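Side-chain contacts in RagB/SusD family nutrient uptake outer membrane protein (PDB 7KV2), which probably binds beta-glucans at the bacterial outer membrane surface, as a SusD-family glycan-binding protein that serves nutrient uptake: residues Pro257-Ile262 with Ile402-Glu407; Gly267-Ser270 with Phe275-Asn278; Ser270-Phe275 with His433-Leu438. All blocks are in the same frame, centred on the assembly; numbering follows the deposited sequence.

Overall arrangement
The three contacts converge on the short antiparallel sheet formed by strands 273-277 and 400-404. Contacts 1 and 3 have centres about 4 Å apart and share one charged cluster: Arg404 NH1 of contact 1 lies 2.8 Å from Glu272 OE2 of contact 3, in a salt bridge. Contact 2 is centred about 10 Å from contact 1 and about 13 Å from contact 3. It lies nearer the other end of strand 273-277 and shares Ser270 and Phe275 with contact 3. The strands are joined where Ile402 N and Tyr403 N lie 2.9 Å and 3.0 Å from Phe275 O. Tyr405 of contact 1 binds the sodium ion, about 10 Å from the Glu272 side chain.

Contact 1. Residues Pro257-Ile262 with Ile402-Glu407; sequences PDYTDI and IYRYSE. With NA (sodium ion), chain G.
Arg404 reaches from the end of strand 400-404 to the loop residues Tyr259 and Ile262, and its side chain makes every cross-segment contact here. From CB the chain sets out beside its own backbone N, with CG anti to the carbonyl carbon (chi1 -58°). The first atom to meet the loop is CD, which lies 3.9 Å from Ile262 CG2. At chi3 the chain bends, bringing the guanidinium round past the isoleucine and on to the tyrosine. NH1 approaches the other branch of Ile262, at 3.7 Å from CD1, and NH2 stops 3.6 Å from Tyr259 OH. The tyrosine ring and the guanidinium stand almost perpendicular, 87° apart, and the two side chains cross rather than stack. Ile262 CD1 also sits over one face of the Tyr259 ring, 3.5 Å above its plane and toward the rim, so the isoleucine fills the corner where ring and guanidinium meet. The polar ends are satisfied from beyond the loop: Tyr259 OH bonds to the carbonyl O of Glu456, while Arg404 forms salt bridges with Glu272, Glu456 and Glu460. The next residue, Tyr405, starts helix 405-417 and carries its OH to a sodium ion at 2.8 Å, which a water and the carbonyl oxygens of Ile248, Ser250 and Tyr253 also bind. Arg404 is thus a buried arginine held by several glutamates, at a strand-to-helix junction just after the classic beta bulge of Ile402 and Tyr403 opposite Phe275.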
ATOM      1  N   PRO A 257      16.041  13.639   5.330  1.00 18.91           N
ATOM      2  CA  PRO A 257      16.676  14.571   4.414  1.00 21.01           C
ATOM      3  C   PRO A 257      17.064  13.939   3.079  1.00 19.86           C
ATOM      4  O   PRO A 257      17.135  14.669   2.123  1.00 19.48           O
ATOM      5  CB  PRO A 257      17.939  15.011   5.178  1.00 21.40           C
ATOM      6  CG  PRO A 257      17.669  14.723   6.634  1.00 23.75           C
ATOM      7  CD  PRO A 257      16.681  13.566   6.648  1.00 21.63           C
ATOM      8  N   ASP A 258      17.352  12.635   3.054  1.00 17.80           N
ATOM      9  CA  ASP A 258      17.816  11.933   1.828  1.00 18.25           C
ATOM     10  C   ASP A 258      16.778  10.877   1.430  1.00 16.13           C
ATOM     11  O   ASP A 258      16.595   9.915   2.195  1.00 15.51           O
ATOM     12  CB  ASP A 258      19.169  11.253   2.011  1.00 19.99           C
ATOM     13  CG  ASP A 258      19.762  10.763   0.708  1.00 26.27           C
ATOM     14  OD1 ASP A 258      18.975  10.512  -0.254  1.00 27.12           O
ATOM     15  OD2 ASP A 258      21.022  10.679   0.617  1.00 28.21           O
ATOM     16  N   TYR A 259      16.081  11.071   0.317  1.00 17.64           N
ATOM     17  CA  TYR A 259      14.969  10.164  -0.071  1.00 16.43           C
ATOM     18  C   TYR A 259      15.514   8.726  -0.207  1.00 16.07           C
ATOM     19  O   TYR A 259      14.787   7.758   0.033  1.00 14.02           O
ATOM     20  CB  TYR A 259      14.325  10.669  -1.362  1.00 16.02           C
ATOM     21  CG  TYR A 259      13.114   9.884  -1.817  1.00 15.32           C
ATOM     22  CD1 TYR A 259      13.271   8.699  -2.514  1.00 15.80           C
ATOM     23  CD2 TYR A 259      11.814  10.369  -1.626  1.00 14.57           C
ATOM     24  CE1 TYR A 259      12.173   7.975  -2.999  1.00 15.99           C
ATOM     25  CE2 TYR A 259      10.715   9.676  -2.115  1.00 13.96           C
ATOM     26  CZ  TYR A 259      10.892   8.483  -2.808  1.00 15.36           C
ATOM     27  OH  TYR A 259       9.795   7.812  -3.296  1.00 14.94           O
ATOM     28  N   THR A 260      16.784   8.562  -0.582  1.00 17.30           N
ATOM     29  CA  THR A 260      17.420   7.232  -0.750  1.00 18.08           C
ATOM     30  C   THR A 260      17.558   6.499   0.596  1.00 17.60           C
ATOM     31  O   THR A 260      17.829   5.346   0.551  1.00 19.32           O
ATOM     32  CB  THR A 260      18.773   7.295  -1.475  1.00 22.13           C
ATOM     33  OG1 THR A 260      19.676   7.931  -0.577  1.00 23.89           O
ATOM     34  CG2 THR A 260      18.713   8.073  -2.765  1.00 24.17           C
ATOM     35  N   ASP A 261      17.313   7.106   1.751  1.00 16.45           N
ATOM     36  CA  ASP A 261      17.415   6.406   3.058  1.00 18.89           C
ATOM     37  C   ASP A 261      16.066   5.789   3.489  1.00 16.25           C
ATOM     38  O   ASP A 261      16.052   4.943   4.418  1.00 17.19           O
ATOM     39  CB  ASP A 261      17.899   7.354   4.143  1.00 17.62           C
ATOM     40  CG  ASP A 261      19.350   7.774   4.010  1.00 21.59           C
ATOM     41  OD1 ASP A 261      20.143   6.980   3.439  1.00 21.17           O
ATOM     42  OD2 ASP A 261      19.652   8.906   4.478  1.00 23.22           O
ATOM     43  N   ILE A 262      14.985   6.146   2.819  1.00 16.06           N
ATOM     44  CA  ILE A 262      13.609   5.795   3.269  1.00 15.38           C
ATOM     45  C   ILE A 262      13.398   4.269   3.256  1.00 15.37           C
ATOM     46  O   ILE A 262      12.855   3.748   4.246  1.00 15.04           O
ATOM     47  CB  ILE A 262      12.563   6.509   2.405  1.00 16.10           C
ATOM     48  CG1 ILE A 262      12.619   8.030   2.618  1.00 17.27           C
ATOM     49  CG2 ILE A 262      11.187   5.950   2.745  1.00 15.90           C
ATOM     50  CD1 ILE A 262      11.827   8.830   1.576  1.00 16.91           C
ATOM     51  N   ILE A 402       3.124   2.318   4.449  1.00 14.34           N
ATOM     52  CA  ILE A 402       1.708   2.663   4.153  1.00 16.08           C
ATOM     53  C   ILE A 402       1.542   4.190   4.111  1.00 17.41           C
ATOM     54  O   ILE A 402       1.156   4.702   3.048  1.00 17.38           O
ATOM     55  CB  ILE A 402       0.770   1.988   5.187  1.00 15.13           C
ATOM     56  CG1 ILE A 402       0.962   0.469   5.240  1.00 16.36           C
ATOM     57  CG2 ILE A 402      -0.669   2.371   4.907  1.00 16.60           C
ATOM     58  CD1 ILE A 402       0.757  -0.223   3.891  1.00 17.80           C
ATOM     59  N   TYR A 403       1.906   4.890   5.208  1.00 15.40           N
ATOM     60  CA  TYR A 403       1.789   6.365   5.339  1.00 16.00           C
ATOM     61  C   TYR A 403       3.143   6.966   5.702  1.00 15.68           C
ATOM     62  O   TYR A 403       3.789   6.546   6.721  1.00 15.68           O
ATOM     63  CB  TYR A 403       0.766   6.777   6.391  1.00 16.20           C
ATOM     64  CG  TYR A 403      -0.607   6.291   6.068  1.00 16.33           C
ATOM     65  CD1 TYR A 403      -1.212   6.608   4.857  1.00 15.73           C
ATOM     66  CD2 TYR A 403      -1.350   5.596   7.014  1.00 17.67           C
ATOM     67  CE1 TYR A 403      -2.505   6.172   4.556  1.00 17.72           C
ATOM     68  CE2 TYR A 403      -2.641   5.188   6.726  1.00 17.21           C
ATOM     69  CZ  TYR A 403      -3.231   5.499   5.513  1.00 18.86           C
ATOM     70  OH  TYR A 403      -4.485   5.002   5.247  1.00 21.32           O
ATOM     71  N   ARG A 404       3.570   7.898   4.849  1.00 14.96           N
ATOM     72  CA  ARG A 404       4.826   8.657   5.035  1.00 15.72           C
ATOM     73  C   ARG A 404       4.453  10.127   5.182  1.00 16.42           C
ATOM     74  O   ARG A 404       3.456  10.560   4.599  1.00 16.87           O
ATOM     75  CB  ARG A 404       5.783   8.471   3.870  1.00 15.29           C
ATOM     76  CG  ARG A 404       6.139   7.009   3.642  1.00 16.31           C
ATOM     77  CD  ARG A 404       7.330   6.781   2.739  1.00 16.74           C
ATOM     78  NE  ARG A 404       7.131   7.014   1.304  1.00 15.74           N
ATOM     79  CZ  ARG A 404       7.549   8.082   0.619  1.00 15.04           C
ATOM     80  NH1 ARG A 404       8.153   9.107   1.224  1.00 14.61           N
ATOM     81  NH2 ARG A 404       7.376   8.122  -0.689  1.00 14.97           N
ATOM     82  N   TYR A 405       5.288  10.867   5.887  1.00 16.45           N
ATOM     83  CA  TYR A 405       5.021  12.289   6.175  1.00 17.09           C
ATOM     84  C   TYR A 405       4.938  13.106   4.886  1.00 17.14           C
ATOM     85  O   TYR A 405       4.258  14.100   4.884  1.00 16.19           O
ATOM     86  CB  TYR A 405       6.116  12.827   7.075  1.00 17.33           C
ATOM     87  CG  TYR A 405       5.931  14.238   7.575  1.00 17.91           C
ATOM     88  CD1 TYR A 405       4.979  14.549   8.520  1.00 20.42           C
ATOM     89  CD2 TYR A 405       6.804  15.236   7.188  1.00 17.65           C
ATOM     90  CE1 TYR A 405       4.885  15.833   9.050  1.00 22.79           C
ATOM     91  CE2 TYR A 405       6.717  16.520   7.692  1.00 18.49           C
ATOM     92  CZ  TYR A 405       5.764  16.823   8.632  1.00 22.48           C
ATOM     93  OH  TYR A 405       5.741  18.089   9.145  1.00 24.24           O
ATOM     94  N   SER A 406       5.629  12.751   3.806  1.00 18.07           N
ATOM     95  CA  SER A 406       5.462  13.502   2.532  1.00 17.87           C
ATOM     96  C   SER A 406       3.985  13.446   2.081  1.00 18.39           C
ATOM     97  O   SER A 406       3.496  14.412   1.469  1.00 16.72           O
ATOM     98  CB  SER A 406       6.410  13.000   1.496  1.00 18.60           C
ATOM     99  OG  SER A 406       6.136  11.654   1.192  1.00 16.71           O
ATOM    100  N   GLU A 407       3.261  12.376   2.417  1.00 16.08           N
ATOM    101  CA  GLU A 407       1.834  12.278   2.105  1.00 17.23           C
ATOM    102  C   GLU A 407       1.033  13.233   2.982  1.00 17.58           C
ATOM    103  O   GLU A 407       0.045  13.832   2.463  1.00 16.13           O
ATOM    104  CB  GLU A 407       1.318  10.857   2.260  1.00 17.67           C
ATOM    105  CG  GLU A 407      -0.030  10.723   1.602  1.00 20.09           C
ATOM    106  CD  GLU A 407      -0.621   9.343   1.441  1.00 22.98           C
ATOM    107  OE1 GLU A 407      -0.029   8.351   1.939  1.00 20.22           O
ATOM    108  OE2 GLU A 407      -1.745   9.288   0.817  1.00 25.49           O
TER
HETATM  109 NA    NA G 606       6.216  17.698  11.883  1.00 31.31          NA
HETATM  110  O   HOH W   1       7.993  19.062  12.041  1.00 34.50           O

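Contact 2. Residues Gly267-Ser270 with Phe275-Asn278; sequences GEWS and FEIN. With EDO (1,2-ethanediol), chain F.
Trp269 is tied to strand 273-277 and the residue after it at both its backbone and its indole. Its backbone N donates to Glu276 OE2 at 2.8 Å, a nearly straight bond (166°) that arrives well above the carboxylate plane. Ser273 OG also bonds to OE2, and Asn399 ND2 bonds to OE1, so the buried carboxylate is gripped at both oxygens. A water lies close by, 2.9 Å from Glu276 OE2 and 2.7 Å from Gly267 O. On the five-membered ring, Trp269 NE1 donates to Asn278 OD1 at 2.9 Å; the acceptor lies in the indole plane, and the donor lies in the carbonyl plane of the amide. Between these two anchors the indole and the glutamate lie alongside each other, pointing opposite ways. Glu276 CG sits over the six-membered ring, 4.0 Å from its centroid and 12° off the normal, making a CH-pi contact, and the carboxylate continues over the ring system with its plane only 11° from that of the indole. Beyond this layer, Trp269 CH2 packs 4.1 Å from Phe275 CD1, while Tyr212 stacks on the indole. Glu268, in the same turn, holds an ethanediol molecule, probably from the crystallisation liquor, through its carbonyl O and OE1. The motif is a type II beta turn, Gly267 to Ser270, whose third residue folds its indole back over the strand that follows.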
ATOM      1  N   GLY A 267      15.725   2.664   7.358  1.00 15.58           N
ATOM      2  CA  GLY A 267      14.674   3.687   7.213  1.00 16.45           C
ATOM      3  C   GLY A 267      13.333   3.238   7.757  1.00 15.49           C
ATOM      4  O   GLY A 267      12.420   4.089   7.800  1.00 14.94           O
ATOM      5  N   GLU A 268      13.222   1.992   8.234  1.00 15.31           N
ATOM      6  CA  GLU A 268      11.966   1.497   8.842  1.00 15.88           C
ATOM      7  C   GLU A 268      11.662   2.322  10.095  1.00 16.43           C
ATOM      8  O   GLU A 268      12.559   2.512  10.959  1.00 15.33           O
ATOM      9  CB  GLU A 268      12.016   0.008   9.153  1.00 16.72           C
ATOM     10  CG  GLU A 268      12.149  -0.843   7.893  1.00 16.41           C
ATOM     11  CD  GLU A 268      12.149  -2.340   8.188  1.00 16.41           C
ATOM     12  OE1 GLU A 268      12.415  -2.721   9.343  1.00 19.26           O
ATOM     13  OE2 GLU A 268      11.929  -3.150   7.250  1.00 16.65           O
ATOM     14  N   TRP A 269      10.415   2.762  10.216  1.00 14.96           N
ATOM     15  CA  TRP A 269       9.915   3.511  11.404  1.00 17.38           C
ATOM     16  C   TRP A 269      10.826   4.719  11.677  1.00 17.10           C
ATOM     17  O   TRP A 269      11.097   5.013  12.865  1.00 18.12           O
ATOM     18  CB  TRP A 269       9.754   2.566  12.623  1.00 17.06           C
ATOM     19  CG  TRP A 269       8.685   1.529  12.345  1.00 16.54           C
ATOM     20  CD1 TRP A 269       8.859   0.200  12.090  1.00 18.35           C
ATOM     21  CD2 TRP A 269       7.273   1.764  12.220  1.00 16.73           C
ATOM     22  NE1 TRP A 269       7.641  -0.412  11.850  1.00 16.98           N
ATOM     23  CE2 TRP A 269       6.656   0.529  11.943  1.00 17.01           C
ATOM     24  CE3 TRP A 269       6.462   2.889  12.370  1.00 17.58           C
ATOM     25  CZ2 TRP A 269       5.274   0.413  11.798  1.00 17.87           C
ATOM     26  CZ3 TRP A 269       5.088   2.757  12.292  1.00 17.19           C
ATOM     27  CH2 TRP A 269       4.514   1.538  11.981  1.00 17.71           C
ATOM     28  N   SER A 270      11.213   5.424  10.626  1.00 17.27           N
ATOM     29  CA  SER A 270      12.044   6.651  10.715  1.00 17.60           C
ATOM     30  C   SER A 270      11.156   7.821  11.159  1.00 17.47           C
ATOM     31  O   SER A 270       9.922   7.670  11.354  1.00 16.42           O
ATOM     32  CB  SER A 270      12.637   6.978   9.396  1.00 18.03           C
ATOM     33  OG  SER A 270      11.606   7.455   8.536  1.00 17.24           O
ATOM     34  N   PHE A 275       2.920   5.009   9.286  1.00 18.24           N
ATOM     35  CA  PHE A 275       2.465   3.608   9.422  1.00 17.66           C
ATOM     36  C   PHE A 275       3.167   2.724   8.392  1.00 15.77           C
ATOM     37  O   PHE A 275       3.246   3.108   7.213  1.00 14.33           O
ATOM     38  CB  PHE A 275       0.939   3.567   9.337  1.00 17.75           C
ATOM     39  CG  PHE A 275       0.332   2.306   9.888  1.00 18.67           C
ATOM     40  CD1 PHE A 275       0.475   1.988  11.234  1.00 19.65           C
ATOM     41  CD2 PHE A 275      -0.338   1.408   9.056  1.00 21.46           C
ATOM     42  CE1 PHE A 275      -0.072   0.824  11.748  1.00 21.44           C
ATOM     43  CE2 PHE A 275      -0.887   0.242   9.576  1.00 20.47           C
ATOM     44  CZ  PHE A 275      -0.734  -0.056  10.915  1.00 20.02           C
ATOM     45  N   GLU A 276       3.570   1.557   8.872  1.00 15.57           N
ATOM     46  CA  GLU A 276       4.153   0.440   8.063  1.00 15.36           C
ATOM     47  C   GLU A 276       3.480  -0.855   8.486  1.00 17.22           C
ATOM     48  O   GLU A 276       2.992  -0.956   9.618  1.00 17.75           O
ATOM     49  CB  GLU A 276       5.663   0.319   8.217  1.00 14.82           C
ATOM     50  CG  GLU A 276       6.359   1.657   8.181  1.00 17.16           C
ATOM     51  CD  GLU A 276       7.882   1.590   8.155  1.00 19.02           C
ATOM     52  OE1 GLU A 276       8.449   0.474   8.107  1.00 18.14           O
ATOM     53  OE2 GLU A 276       8.487   2.667   8.166  1.00 16.62           O
ATOM     54  N   ILE A 277       3.494  -1.813   7.569  1.00 17.05           N
ATOM     55  CA  ILE A 277       3.215  -3.217   7.877  1.00 16.99           C
ATOM     56  C   ILE A 277       4.555  -3.907   8.074  1.00 16.28           C
ATOM     57  O   ILE A 277       5.387  -3.900   7.145  1.00 16.77           O
ATOM     58  CB  ILE A 277       2.355  -3.830   6.768  1.00 18.21           C
ATOM     59  CG1 ILE A 277       1.003  -3.109   6.739  1.00 19.11           C
ATOM     60  CG2 ILE A 277       2.246  -5.335   7.005  1.00 17.29           C
ATOM     61  CD1 ILE A 277       0.094  -3.543   5.610  1.00 21.76           C
ATOM     62  N   ASN A 278       4.739  -4.483   9.257  1.00 18.61           N
ATOM     63  CA  ASN A 278       6.027  -5.096   9.689  1.00 18.06           C
ATOM     64  C   ASN A 278       6.230  -6.423   8.988  1.00 18.30           C
ATOM     65  O   ASN A 278       5.302  -7.248   9.011  1.00 19.05           O
ATOM     66  CB  ASN A 278       6.058  -5.332  11.190  1.00 18.37           C
ATOM     67  CG  ASN A 278       6.112  -4.034  11.955  1.00 21.06           C
ATOM     68  OD1 ASN A 278       6.585  -3.048  11.424  1.00 22.77           O
ATOM     69  ND2 ASN A 278       5.532  -4.004  13.144  1.00 19.02           N
TER
HETATM   70  C1  EDO F 605      14.953   0.511  11.363  1.00 43.55           C
HETATM   71  O1  EDO F 605      14.150   0.837  12.517  1.00 47.61           O
HETATM   72  C2  EDO F 605      15.421  -0.937  11.250  1.00 44.57           C
HETATM   73  O2  EDO F 605      14.424  -1.956  11.346  1.00 51.91           O
HETATM   74  O   HOH W   2      10.263   3.845   6.204  1.00 18.05           O

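Contact 3. Residues Ser270-Phe275 with His433-Leu438; sequences SIESIF and HKRAGL
Glu272 and Arg435 reach for each other across the gap between turn and helix, and the carboxylate faces the NH1/NH2 edge of the guanidinium. The two flat groups are nearly coplanar, with 15° between their planes, so that each oxygen faces its own nitrogen: Arg435 NH1 donates to Glu272 OE1 at 2.7 Å, and Arg435 NH2 to Glu272 OE2 at 2.9 Å. Both bonds are almost straight, at 174°, and both use the syn side of the carboxylate, which fixes the rotation of the two groups against each other. The partners get there differently. Glu272 runs out extended, whereas Arg435 leaves the last turn of helix 425-435 with CG anti to its backbone nitrogen (chi1 -177°) and then bends at chi2 and chi3 before presenting its two terminal nitrogens.

Each group has further work. Glu272 OE1 accepts from Met256 N and OE2 also serves Arg404, while Arg435 NH1 donates to Met256 O and NH2 forms a salt bridge with Glu456. Two arginines around Glu272 would be expected to stabilise its negative charge.

Local backbone motifs frame both residues. Glu272 N donates to Ser270 OG at 3.0 Å, an ST turn set within the type I turn from Ser270 to Ser273. Across the contact, Gly437 has positive phi and ends the helix in a Schellman motif; of the two bonds back into the last turn, one runs from Gly437 N to Lys434 O at 3.0 Å. The result is a bidentate, end-on salt bridge that links the turn leading into strand 273-277 with the C-terminal end of helix 425-435.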
ATOM      1  N   SER A 270      11.213   5.424  10.626  1.00 17.27           N
ATOM      2  CA  SER A 270      12.044   6.651  10.715  1.00 17.60           C
ATOM      3  C   SER A 270      11.156   7.821  11.159  1.00 17.47           C
ATOM      4  O   SER A 270       9.922   7.670  11.354  1.00 16.42           O
ATOM      5  CB  SER A 270      12.637   6.978   9.396  1.00 18.03           C
ATOM      6  OG  SER A 270      11.606   7.455   8.536  1.00 17.24           O
ATOM      7  N   ILE A 271      11.729   9.018  11.173  1.00 17.65           N
ATOM      8  CA  ILE A 271      10.920  10.213  11.530  1.00 18.95           C
ATOM      9  C   ILE A 271       9.842  10.452  10.470  1.00 21.08           C
ATOM     10  O   ILE A 271       8.834  11.108  10.765  1.00 18.67           O
ATOM     11  CB  ILE A 271      11.821  11.428  11.730  1.00 21.74           C
ATOM     12  CG1 ILE A 271      11.031  12.500  12.493  1.00 24.46           C
ATOM     13  CG2 ILE A 271      12.420  11.902  10.420  1.00 21.17           C
ATOM     14  CD1 ILE A 271      11.877  13.307  13.399  1.00 26.40           C
ATOM     15  N   GLU A 272      10.016   9.893   9.272  1.00 19.89           N
ATOM     16  CA  GLU A 272       9.035  10.065   8.175  1.00 18.54           C
ATOM     17  C   GLU A 272       7.874   9.073   8.281  1.00 17.08           C
ATOM     18  O   GLU A 272       6.847   9.308   7.628  1.00 16.31           O
ATOM     19  CB  GLU A 272       9.732   9.844   6.844  1.00 20.53           C
ATOM     20  CG  GLU A 272       8.897  10.344   5.703  1.00 18.99           C
ATOM     21  CD  GLU A 272       9.615  10.740   4.465  1.00 17.77           C
ATOM     22  OE1 GLU A 272      10.813  11.078   4.552  1.00 17.87           O
ATOM     23  OE2 GLU A 272       8.951  10.704   3.419  1.00 19.18           O
ATOM     24  N   SER A 273       8.046   7.965   8.992  1.00 18.13           N
ATOM     25  CA  SER A 273       7.071   6.843   8.968  1.00 19.00           C
ATOM     26  C   SER A 273       5.929   7.153   9.920  1.00 18.10           C
ATOM     27  O   SER A 273       6.201   7.320  11.117  1.00 18.54           O
ATOM     28  CB  SER A 273       7.651   5.480   9.324  1.00 21.43           C
ATOM     29  OG  SER A 273       8.905   5.272   8.738  1.00 29.85           O
ATOM     30  N   ILE A 274       4.703   7.204   9.398  1.00 16.79           N
ATOM     31  CA  ILE A 274       3.425   7.252  10.172  1.00 17.69           C
ATOM     32  C   ILE A 274       2.881   5.827  10.337  1.00 16.64           C
ATOM     33  O   ILE A 274       2.471   5.441  11.466  1.00 16.48           O
ATOM     34  CB  ILE A 274       2.427   8.213   9.506  1.00 19.27           C
ATOM     35  CG1 ILE A 274       2.972   9.640   9.590  1.00 21.63           C
ATOM     36  CG2 ILE A 274       1.033   8.058  10.106  1.00 20.03           C
ATOM     37  CD1 ILE A 274       2.326  10.623   8.670  1.00 23.67           C
ATOM     38  N   PHE A 275       2.920   5.009   9.286  1.00 18.24           N
ATOM     39  CA  PHE A 275       2.465   3.608   9.422  1.00 17.66           C
ATOM     40  C   PHE A 275       3.167   2.724   8.392  1.00 15.77           C
ATOM     41  O   PHE A 275       3.246   3.108   7.213  1.00 14.33           O
ATOM     42  CB  PHE A 275       0.939   3.567   9.337  1.00 17.75           C
ATOM     43  CG  PHE A 275       0.332   2.306   9.888  1.00 18.67           C
ATOM     44  CD1 PHE A 275       0.475   1.988  11.234  1.00 19.65           C
ATOM     45  CD2 PHE A 275      -0.338   1.408   9.056  1.00 21.46           C
ATOM     46  CE1 PHE A 275      -0.072   0.824  11.748  1.00 21.44           C
ATOM     47  CE2 PHE A 275      -0.887   0.242   9.576  1.00 20.47           C
ATOM     48  CZ  PHE A 275      -0.734  -0.056  10.915  1.00 20.02           C
ATOM     49  N   HIS A 433       9.157  18.657  -2.748  1.00 20.87           N
ATOM     50  CA  HIS A 433       9.844  18.898  -4.041  1.00 20.68           C
ATOM     51  C   HIS A 433      11.345  19.075  -3.798  1.00 21.54           C
ATOM     52  O   HIS A 433      12.193  18.456  -4.513  1.00 19.32           O
ATOM     53  CB  HIS A 433       9.157  20.124  -4.702  1.00 21.99           C
ATOM     54  CG  HIS A 433       9.463  20.337  -6.140  1.00 22.99           C
ATOM     55  ND1 HIS A 433       8.792  19.661  -7.135  1.00 21.65           N
ATOM     56  CD2 HIS A 433      10.321  21.199  -6.751  1.00 24.12           C
ATOM     57  CE1 HIS A 433       9.225  20.078  -8.313  1.00 26.84           C
ATOM     58  NE2 HIS A 433      10.190  21.015  -8.113  1.00 24.22           N
ATOM     59  N   LYS A 434      11.684  19.877  -2.793  1.00 20.20           N
ATOM     60  CA  LYS A 434      13.103  20.245  -2.545  1.00 22.85           C
ATOM     61  C   LYS A 434      13.818  19.126  -1.797  1.00 20.27           C
ATOM     62  O   LYS A 434      15.012  18.997  -2.001  1.00 18.75           O
ATOM     63  CB  LYS A 434      13.212  21.601  -1.844  1.00 26.40           C
ATOM     64  CG  LYS A 434      12.845  22.751  -2.770  1.00 33.95           C
ATOM     65  CD  LYS A 434      13.491  24.058  -2.383  1.00 40.21           C
ATOM     66  CE  LYS A 434      13.085  24.461  -0.989  1.00 46.67           C
ATOM     67  NZ  LYS A 434      13.219  25.925  -0.796  1.00 57.35           N
ATOM     68  N   ARG A 435      13.110  18.296  -1.029  1.00 18.80           N
ATOM     69  CA  ARG A 435      13.767  17.155  -0.353  1.00 18.72           C
ATOM     70  C   ARG A 435      14.358  16.251  -1.443  1.00 18.21           C
ATOM     71  O   ARG A 435      15.445  15.745  -1.228  1.00 17.77           O
ATOM     72  CB  ARG A 435      12.804  16.392   0.558  1.00 18.20           C
ATOM     73  CG  ARG A 435      13.474  15.255   1.317  1.00 17.34           C
ATOM     74  CD  ARG A 435      13.381  13.945   0.535  1.00 15.42           C
ATOM     75  NE  ARG A 435      12.023  13.405   0.493  1.00 16.70           N
ATOM     76  CZ  ARG A 435      11.397  12.700   1.445  1.00 16.12           C
ATOM     77  NH1 ARG A 435      11.967  12.466   2.608  1.00 15.90           N
ATOM     78  NH2 ARG A 435      10.156  12.271   1.247  1.00 16.61           N
ATOM     79  N   ALA A 436      13.696  16.140  -2.592  1.00 16.56           N
ATOM     80  CA  ALA A 436      14.133  15.292  -3.728  1.00 18.45           C
ATOM     81  C   ALA A 436      15.319  15.876  -4.511  1.00 20.39           C
ATOM     82  O   ALA A 436      15.766  15.221  -5.478  1.00 21.09           O
ATOM     83  CB  ALA A 436      12.955  15.041  -4.618  1.00 19.53           C
ATOM     84  N   GLY A 437      15.862  17.025  -4.100  1.00 20.77           N
ATOM     85  CA  GLY A 437      17.040  17.637  -4.749  1.00 21.05           C
ATOM     86  C   GLY A 437      16.668  18.653  -5.823  1.00 24.47           C
ATOM     87  O   GLY A 437      17.599  19.108  -6.523  1.00 26.57           O
ATOM     88  N   LEU A 438      15.398  19.015  -5.979  1.00 21.38           N
ATOM     89  CA  LEU A 438      14.953  19.883  -7.104  1.00 25.08           C
ATOM     90  C   LEU A 438      15.171  21.332  -6.651  1.00 28.34           C
ATOM     91  O   LEU A 438      14.855  21.676  -5.485  1.00 26.69           O
ATOM     92  CB  LEU A 438      13.492  19.624  -7.497  1.00 22.71           C
ATOM     93  CG  LEU A 438      13.217  18.224  -8.058  1.00 23.77           C
ATOM     94  CD1 LEU A 438      11.762  18.029  -8.334  1.00 25.61           C
ATOM     95  CD2 LEU A 438      14.008  17.972  -9.317  1.00 27.80           C
TER